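Local coordinates for photosystem II assembly protein Ycf48 (Thermosynechococcus elongatus, PDB 5OJ5) that probably assists early photosystem II assembly and replacement of photodamaged D1, and binds the C-terminal extension of D1, at residues E282-G287 with L292-D297; Y316-F321 with G326-Q331. All coordinates share one frame; numbering follows the deposited sequence. Where two conformers were deposited one is given.

Contact 1 of 2, residues E282-G287 with L292-D297; sequences EVWLAG and LLCSQD
In the beta hairpin formed by strands 283-287 and 292-295, the two middle strands of a four-stranded propeller blade, W284 lies across C294. The cysteine comes over one face of the indole: its CB sits 3.6 Å from the centroid of the W284 six-membered ring, only 4° off the ring normal, a CH-pi contact. SG, turned anti to the backbone N (chi1 177°), makes a sulfur-aromatic contact with the same face and also reaches E282 CG at 3.7 Å. L292 instead meets the ring at its edge, CG standing 3.7 Å from W284 CE3. The pairs V283-S295 and L285-L293 form the hydrogen-bonded rungs between these two strands of the blade, with S295 N 2.8 Å from V283 O. On the face of the sheet opposite W284 and C294, L285 CD2 and L293 CD1 are 4.3 Å apart. The rotation of the indole is fixed in part by NE1, which donates to E282 OE2 (2.8 Å) on the anti lone pair of that oxygen; R278 forms a salt bridge with the same atom. A water donates to E282 OE1 at 2.6 Å and, weakly, to Q296 OE1.

Contact 2 of 2, residues Y316-F321 with G326-Q331; sequences YKILFF and GFILGQ
F321 and F327 cross at about a right angle, the F327 CD2 atom lying at the edge of the F321 ring, near its plane, 3.9 Å from F321 CE2. F321 also meets F63 edge-to-face, linking this end of the pair to strand 58-63. I318 and I328 behave differently: they run side by side and point the same way, with their CG1 atoms 4.0 Å apart. Both isoleucines carry CG1 anti to the carbonyl carbon (chi1 -54° and -65°), which sets these longer branches next to each other. In the copy modelled here, K317 lies alongside L329 on the other face of the sheet, as far as CD. These pairs belong to a beta hairpin in the four-stranded antiparallel sheet that strand 47-51, from the N-terminal part of the chain, completes beside strand 334-338; bringing together the two ends of the chain in one blade is the familiar closure of a beta-propeller. Within the hairpin, L319 N to F327 O is nearly straight, 171°, at 2.8 Å, and Y316 N gives a bond of 2.9 Å to L329 O. G326 brings its CA to 3.9 Å from F320 CD1. Beyond the ladder, Q331 OE1 accepts a hydrogen bond from the backbone N of N314.

Overall arrangement
Contacts 1 and 2 are successive hairpins in neighbouring sheets of the propeller, their centres about 13 Å apart. Contact 2 lies nearer the centre of the chain, about 8 Å against about 15 Å, yet contact 1 is the more buried, although its Q296 end is exposed. Their apolar faces meet between the sheets: I318 CD1 comes to 3.7 Å from A286 CB, and F320 CZ to 3.6 Å from W284 CD1. Their chemistry differs: 282-287 with 292-297 joins the two middle strands of its sheet through sulfur-aromatic and polar indole contacts, whereas 316-321 with 326-331 includes edge strand 317-320 and relies chiefly on aliphatic and phenyl groups, facing strand 58-63 on its other side.

Contact 1 of 2, residues E282-G287 with L292-D297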
ATOM      1  N   GLU A 282      10.785  -1.251  14.722  1.00 13.90           N
ATOM      2  CA  GLU A 282      10.059  -2.494  14.501  1.00 13.28           C
ATOM      3  C   GLU A 282       9.487  -2.510  13.097  1.00 12.60           C
ATOM      4  O   GLU A 282       8.618  -1.690  12.749  1.00 13.21           O
ATOM      5  CB  GLU A 282       8.978  -2.717  15.561  1.00 14.62           C
ATOM      6  CG  GLU A 282       8.357  -4.059  15.385  1.00 15.51           C
ATOM      7  CD  GLU A 282       7.251  -4.317  16.379  1.00 15.74           C
ATOM      8  OE1 GLU A 282       7.500  -4.187  17.597  1.00 18.28           O
ATOM      9  OE2 GLU A 282       6.117  -4.637  15.967  1.00 15.50           O
ATOM     10  N   VAL A 283       9.965  -3.454  12.308  1.00 12.44           N
ATOM     11  CA  VAL A 283       9.653  -3.557  10.891  1.00 12.60           C
ATOM     12  C   VAL A 283       8.989  -4.894  10.641  1.00 11.43           C
ATOM     13  O   VAL A 283       9.398  -5.908  11.200  1.00 12.28           O
ATOM     14  CB  VAL A 283      10.932  -3.496  10.034  1.00 13.39           C
ATOM     15  CG1 VAL A 283      10.544  -3.133   8.596  1.00 15.21           C
ATOM     16  CG2 VAL A 283      11.965  -2.510  10.612  1.00 15.86           C
ATOM     17  N   TRP A 284       7.958  -4.897   9.794  1.00 10.21           N
ATOM     18  CA  TRP A 284       7.269  -6.103   9.373  1.00 10.25           C
ATOM     19  C   TRP A 284       7.479  -6.302   7.878  1.00  9.65           C
ATOM     20  O   TRP A 284       7.508  -5.349   7.093  1.00 10.60           O
ATOM     21  CB  TRP A 284       5.790  -6.023   9.739  1.00 11.11           C
ATOM     22  CG  TRP A 284       5.570  -6.144  11.210  1.00 11.24           C
ATOM     23  CD1 TRP A 284       5.652  -5.139  12.134  1.00 12.33           C
ATOM     24  CD2 TRP A 284       5.349  -7.364  11.932  1.00 11.04           C
ATOM     25  NE1 TRP A 284       5.445  -5.675  13.402  1.00 12.73           N
ATOM     26  CE2 TRP A 284       5.257  -7.028  13.294  1.00 11.84           C
ATOM     27  CE3 TRP A 284       5.197  -8.704  11.537  1.00 11.91           C
ATOM     28  CZ2 TRP A 284       5.011  -7.985  14.288  1.00 13.32           C
ATOM     29  CZ3 TRP A 284       4.988  -9.663  12.527  1.00 13.18           C
ATOM     30  CH2 TRP A 284       4.872  -9.287  13.884  1.00 13.90           C
ATOM     31  N   LEU A 285       7.583  -7.571   7.480  1.00  9.83           N
ATOM     32  CA  LEU A 285       7.879  -7.965   6.122  1.00  9.85           C
ATOM     33  C   LEU A 285       6.936  -9.095   5.772  1.00 10.31           C
ATOM     34  O   LEU A 285       6.951 -10.142   6.420  1.00 11.28           O
ATOM     35  CB  LEU A 285       9.358  -8.381   6.034  1.00 10.86           C
ATOM     36  CG  LEU A 285       9.875  -8.826   4.689  1.00 11.67           C
ATOM     37  CD1 LEU A 285       9.853  -7.707   3.662  1.00 11.76           C
ATOM     38  CD2 LEU A 285      11.303  -9.318   4.863  1.00 13.16           C
ATOM     39  N   ALA A 286       6.083  -8.850   4.781  1.00 10.15           N
ATOM     40  CA  ALA A 286       5.013  -9.754   4.394  1.00 10.80           C
ATOM     41  C   ALA A 286       5.306 -10.348   3.033  1.00 10.89           C
ATOM     42  O   ALA A 286       5.770  -9.650   2.135  1.00 12.19           O
ATOM     43  CB  ALA A 286       3.690  -8.984   4.329  1.00 12.36           C
ATOM     44  N   GLY A 287       4.996 -11.624   2.865  1.00 11.86           N
ATOM     45  CA  GLY A 287       5.236 -12.261   1.593  1.00 12.91           C
ATOM     46  C   GLY A 287       4.271 -13.369   1.280  1.00 13.12           C
ATOM     47  O   GLY A 287       3.180 -13.490   1.823  1.00 13.78           O
ATOM     48  N   LEU A 292       5.485 -14.056   7.131  1.00 12.54           N
ATOM     49  CA  LEU A 292       5.398 -12.785   7.827  1.00 12.16           C
ATOM     50  C   LEU A 292       6.517 -12.749   8.845  1.00 11.93           C
ATOM     51  O   LEU A 292       6.567 -13.618   9.730  1.00 12.52           O
ATOM     52  CB  LEU A 292       4.037 -12.604   8.488  1.00 12.31           C
ATOM     53  CG  LEU A 292       3.819 -11.238   9.171  1.00 12.93           C
ATOM     54  CD1 LEU A 292       3.884 -10.091   8.170  1.00 13.29           C
ATOM     55  CD2 LEU A 292       2.473 -11.205   9.893  1.00 14.81           C
ATOM     56  N   LEU A 293       7.397 -11.754   8.740  1.00 11.00           N
ATOM     57  CA  LEU A 293       8.566 -11.633   9.577  1.00 11.15           C
ATOM     58  C   LEU A 293       8.564 -10.271  10.260  1.00 10.73           C
ATOM     59  O   LEU A 293       7.999  -9.293   9.755  1.00 10.66           O
ATOM     60  CB  LEU A 293       9.845 -11.752   8.755  1.00 12.24           C
ATOM     61  CG  LEU A 293       9.970 -12.949   7.788  1.00 17.96           C
ATOM     62  CD1 LEU A 293      11.398 -12.948   7.178  1.00 20.40           C
ATOM     63  CD2 LEU A 293       9.564 -14.259   8.297  1.00 19.42           C
ATOM     64  N   CYS A 294       9.256 -10.217  11.404  1.00 10.76           N
ATOM     65  CA  CYS A 294       9.425  -9.002  12.162  1.00 11.49           C
ATOM     66  C   CYS A 294      10.885  -8.817  12.530  1.00 11.73           C
ATOM     67  O   CYS A 294      11.545  -9.755  12.982  1.00 13.00           O
ATOM     68  CB  CYS A 294       8.566  -9.022  13.420  1.00 13.22           C
ATOM     69  SG  CYS A 294       8.730  -7.626  14.503  1.00 15.34           S
ATOM     70  N   SER A 295      11.361  -7.594  12.365  1.00 11.63           N
ATOM     71  CA  SER A 295      12.659  -7.184  12.876  1.00 12.31           C
ATOM     72  C   SER A 295      12.443  -6.150  13.962  1.00 12.55           C
ATOM     73  O   SER A 295      11.651  -5.209  13.796  1.00 14.20           O
ATOM     74  CB  SER A 295      13.475  -6.580  11.731  1.00 13.27           C
ATOM     75  OG  SER A 295      14.674  -6.013  12.276  1.00 13.67           O
ATOM     76  N   GLN A 296      13.162  -6.289  15.066  1.00 14.04           N
ATOM     77  CA  GLN A 296      13.088  -5.346  16.169  1.00 15.28           C
ATOM     78  C   GLN A 296      14.325  -4.469  16.230  1.00 16.71           C
ATOM     79  O   GLN A 296      14.463  -3.659  17.150  1.00 20.48           O
ATOM     80  CB  GLN A 296      12.830  -6.099  17.496  1.00 17.04           C
ATOM     81  CG  GLN A 296      11.430  -6.732  17.474  1.00 20.64           C
ATOM     82  CD  GLN A 296      11.125  -7.626  18.638  1.00 25.71           C
ATOM     83  OE1 GLN A 296      10.700  -7.160  19.687  1.00 28.95           O
ATOM     84  NE2 GLN A 296      11.283  -8.932  18.446  1.00 27.93           N
ATOM     85  N   ASP A 297      15.193  -4.568  15.247  1.00 16.65           N
ATOM     86  CA  ASP A 297      16.430  -3.804  15.188  1.00 17.94           C
ATOM     87  C   ASP A 297      16.530  -3.056  13.868  1.00 17.75           C
ATOM     88  O   ASP A 297      17.609  -2.911  13.301  1.00 19.65           O
ATOM     89  CB  ASP A 297      17.671  -4.661  15.466  1.00 18.31           C
ATOM     90  CG  ASP A 297      17.807  -5.873  14.542  1.00 18.37           C
ATOM     91  OD1 ASP A 297      17.155  -5.915  13.474  1.00 18.09           O
ATOM     92  OD2 ASP A 297      18.596  -6.808  14.882  1.00 22.85           O
TER
HETATM   93  O   HOH W   1       9.646  -3.918  19.037  1.00 38.55           O

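Contact 2 of 2, residues Y316-F321 with G326-Q331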
ATOM      1  N   TYR A 316      -0.020  -9.280   0.987  1.00 12.02           N
ATOM      2  CA  TYR A 316       0.318  -8.336  -0.099  0.53 13.14           C
ATOM      3  C   TYR A 316       0.693  -6.962   0.377  1.00 11.73           C
ATOM      4  O   TYR A 316       1.433  -6.268  -0.319  1.00 13.08           O
ATOM      5  CB  TYR A 316      -0.870  -8.072  -1.064  0.53 12.72           C
ATOM      6  CG  TYR A 316      -1.188  -9.286  -1.864  0.53 15.80           C
ATOM      7  CD1 TYR A 316      -0.411  -9.657  -2.965  0.53 19.30           C
ATOM      8  CD2 TYR A 316      -2.210 -10.131  -1.465  0.53 19.57           C
ATOM      9  CE1 TYR A 316      -0.705 -10.815  -3.701  0.53 21.86           C
ATOM     10  CE2 TYR A 316      -2.492 -11.269  -2.153  0.53 22.16           C
ATOM     11  CZ  TYR A 316      -1.741 -11.615  -3.267  0.53 22.88           C
ATOM     12  OH  TYR A 316      -2.047 -12.773  -3.946  0.53 24.80           O
ATOM     13  N   LYS A 317       0.086  -6.508   1.474  1.00 11.60           N
ATOM     14  CA  LYS A 317       0.140  -5.094   1.848  0.53 11.72           C
ATOM     15  C   LYS A 317       0.066  -5.016   3.358  1.00 10.91           C
ATOM     16  O   LYS A 317      -0.800  -5.658   3.934  1.00 13.21           O
ATOM     17  CB  LYS A 317      -1.048  -4.329   1.223  0.53 13.97           C
ATOM     18  CG  LYS A 317      -0.881  -2.807   1.169  0.53 15.94           C
ATOM     19  CD  LYS A 317      -1.754  -2.210   0.031  0.53 17.70           C
ATOM     20  CE  LYS A 317      -1.820  -0.707   0.070  0.53 20.42           C
ATOM     21  NZ  LYS A 317      -0.483  -0.048   0.036  0.53 17.24           N
ATOM     22  N   ILE A 318       0.929  -4.214   3.958  1.00 10.35           N
ATOM     23  CA  ILE A 318       0.892  -3.936   5.387  1.00 10.62           C
ATOM     24  C   ILE A 318       0.558  -2.460   5.563  1.00 10.46           C
ATOM     25  O   ILE A 318       1.264  -1.612   5.022  1.00 13.59           O
ATOM     26  CB  ILE A 318       2.258  -4.213   6.051  1.00 11.30           C
ATOM     27  CG1 ILE A 318       2.787  -5.634   5.766  1.00 12.14           C
ATOM     28  CG2 ILE A 318       2.161  -3.901   7.572  1.00 11.94           C
ATOM     29  CD1 ILE A 318       4.300  -5.702   6.026  1.00 13.43           C
ATOM     30  N   LEU A 319      -0.463  -2.151   6.348  1.00 10.00           N
ATOM     31  CA  LEU A 319      -0.890  -0.771   6.586  1.00 11.95           C
ATOM     32  C   LEU A 319      -0.913  -0.532   8.085  1.00 12.57           C
ATOM     33  O   LEU A 319      -1.773  -1.078   8.772  1.00 16.25           O
ATOM     34  CB  LEU A 319      -2.278  -0.537   5.992  1.00 13.34           C
ATOM     35  CG  LEU A 319      -2.342  -0.618   4.471  1.00 15.24           C
ATOM     36  CD1 LEU A 319      -3.758  -0.458   3.973  1.00 19.30           C
ATOM     37  CD2 LEU A 319      -1.499   0.506   3.793  1.00 20.40           C
ATOM     38  N   PHE A 320      -0.026   0.304   8.585  1.00 11.89           N
ATOM     39  CA  PHE A 320      -0.078   0.745   9.979  1.00 12.61           C
ATOM     40  C   PHE A 320      -0.674   2.134  10.010  1.00 14.56           C
ATOM     41  O   PHE A 320      -0.220   3.025   9.291  1.00 20.64           O
ATOM     42  CB  PHE A 320       1.299   0.765  10.634  1.00 14.29           C
ATOM     43  CG  PHE A 320       1.769  -0.618  11.026  1.00 13.43           C
ATOM     44  CD1 PHE A 320       1.165  -1.274  12.067  1.00 14.23           C
ATOM     45  CD2 PHE A 320       2.825  -1.234  10.339  1.00 14.72           C
ATOM     46  CE1 PHE A 320       1.599  -2.557  12.427  1.00 15.64           C
ATOM     47  CE2 PHE A 320       3.239  -2.492  10.693  1.00 16.66           C
ATOM     48  CZ  PHE A 320       2.626  -3.144  11.727  1.00 16.39           C
ATOM     49  N   PHE A 321      -1.681   2.313  10.820  1.00 12.19           N
ATOM     50  CA  PHE A 321      -2.293   3.615  11.049  1.00 13.48           C
ATOM     51  C   PHE A 321      -1.753   4.317  12.287  1.00 14.49           C
ATOM     52  O   PHE A 321      -1.759   5.548  12.343  1.00 17.10           O
ATOM     53  CB  PHE A 321      -3.820   3.461  11.103  1.00 13.82           C
ATOM     54  CG  PHE A 321      -4.358   2.999   9.800  1.00 12.43           C
ATOM     55  CD1 PHE A 321      -4.543   3.927   8.770  1.00 13.73           C
ATOM     56  CD2 PHE A 321      -4.591   1.664   9.534  1.00 13.00           C
ATOM     57  CE1 PHE A 321      -4.947   3.528   7.520  1.00 14.43           C
ATOM     58  CE2 PHE A 321      -4.998   1.251   8.241  1.00 13.62           C
ATOM     59  CZ  PHE A 321      -5.180   2.200   7.252  1.00 14.19           C
ATOM     60  N   GLY A 326      -3.193  -1.619  12.887  1.00 11.36           N
ATOM     61  CA  GLY A 326      -2.610  -2.003  11.615  1.00 12.22           C
ATOM     62  C   GLY A 326      -3.276  -3.220  11.046  1.00 10.75           C
ATOM     63  O   GLY A 326      -3.927  -3.988  11.762  1.00 10.70           O
ATOM     64  N   PHE A 327      -3.103  -3.387   9.741  1.00 11.52           N
ATOM     65  CA  PHE A 327      -3.770  -4.423   8.989  1.00 10.18           C
ATOM     66  C   PHE A 327      -2.840  -4.953   7.923  1.00 11.02           C
ATOM     67  O   PHE A 327      -2.011  -4.230   7.363  1.00 13.67           O
ATOM     68  CB  PHE A 327      -5.049  -3.892   8.324  1.00 11.83           C
ATOM     69  CG  PHE A 327      -6.051  -3.477   9.306  1.00 12.55           C
ATOM     70  CD1 PHE A 327      -7.004  -4.340   9.770  1.00 13.94           C
ATOM     71  CD2 PHE A 327      -5.989  -2.168   9.813  1.00 16.31           C
ATOM     72  CE1 PHE A 327      -7.897  -3.882  10.754  1.00 18.68           C
ATOM     73  CE2 PHE A 327      -6.850  -1.728  10.760  1.00 20.27           C
ATOM     74  CZ  PHE A 327      -7.775  -2.565  11.214  1.00 19.42           C
ATOM     75  N   ILE A 328      -3.006  -6.223   7.623  1.00 10.00           N
ATOM     76  CA  ILE A 328      -2.323  -6.842   6.492  1.00 10.77           C
ATOM     77  C   ILE A 328      -3.392  -7.402   5.568  1.00 10.72           C
ATOM     78  O   ILE A 328      -4.316  -8.093   6.012  1.00 11.86           O
ATOM     79  CB  ILE A 328      -1.363  -7.940   6.951  1.00 11.37           C
ATOM     80  CG1 ILE A 328      -0.256  -7.263   7.774  1.00 12.78           C
ATOM     81  CG2 ILE A 328      -0.792  -8.678   5.766  1.00 13.83           C
ATOM     82  CD1 ILE A 328       0.752  -8.199   8.383  1.00 14.77           C
ATOM     83  N   LEU A 329      -3.285  -7.056   4.297  1.00 11.43           N
ATOM     84  CA  LEU A 329      -4.214  -7.515   3.263  1.00 13.03           C
ATOM     85  C   LEU A 329      -3.754  -8.856   2.686  1.00 13.89           C
ATOM     86  O   LEU A 329      -2.622  -8.973   2.194  1.00 14.86           O
ATOM     87  CB  LEU A 329      -4.368  -6.463   2.160  1.00 14.05           C
ATOM     88  CG  LEU A 329      -4.651  -5.032   2.595  1.00 16.38           C
ATOM     89  CD1 LEU A 329      -4.865  -4.149   1.399  1.00 17.85           C
ATOM     90  CD2 LEU A 329      -5.827  -4.862   3.510  1.00 17.93           C
ATOM     91  N   GLY A 330      -4.593  -9.866   2.827  1.00 15.66           N
ATOM     92  CA  GLY A 330      -4.416 -11.161   2.221  1.00 17.36           C
ATOM     93  C   GLY A 330      -5.252 -11.318   0.974  1.00 20.20           C
ATOM     94  O   GLY A 330      -5.769 -10.346   0.426  1.00 24.91           O
ATOM     95  N   GLN A 331      -5.472 -12.555   0.570  1.00 19.91           N
ATOM     96  CA  GLN A 331      -6.285 -12.872  -0.605  1.00 20.20           C
ATOM     97  C   GLN A 331      -7.676 -13.249  -0.154  1.00 16.93           C
ATOM     98  O   GLN A 331      -7.884 -13.645   0.988  1.00 16.36           O
ATOM     99  CB  GLN A 331      -5.688 -14.064  -1.350  1.00 23.91           C
ATOM    100  CG  GLN A 331      -4.297 -13.864  -1.814  1.00 27.47           C
ATOM    101  CD  GLN A 331      -3.676 -15.127  -2.311  1.00 29.01           C
ATOM    102  OE1 GLN A 331      -2.986 -15.808  -1.584  1.00 30.27           O
ATOM    103  NE2 GLN A 331      -3.947 -15.476  -3.571  1.00 31.60           N
TER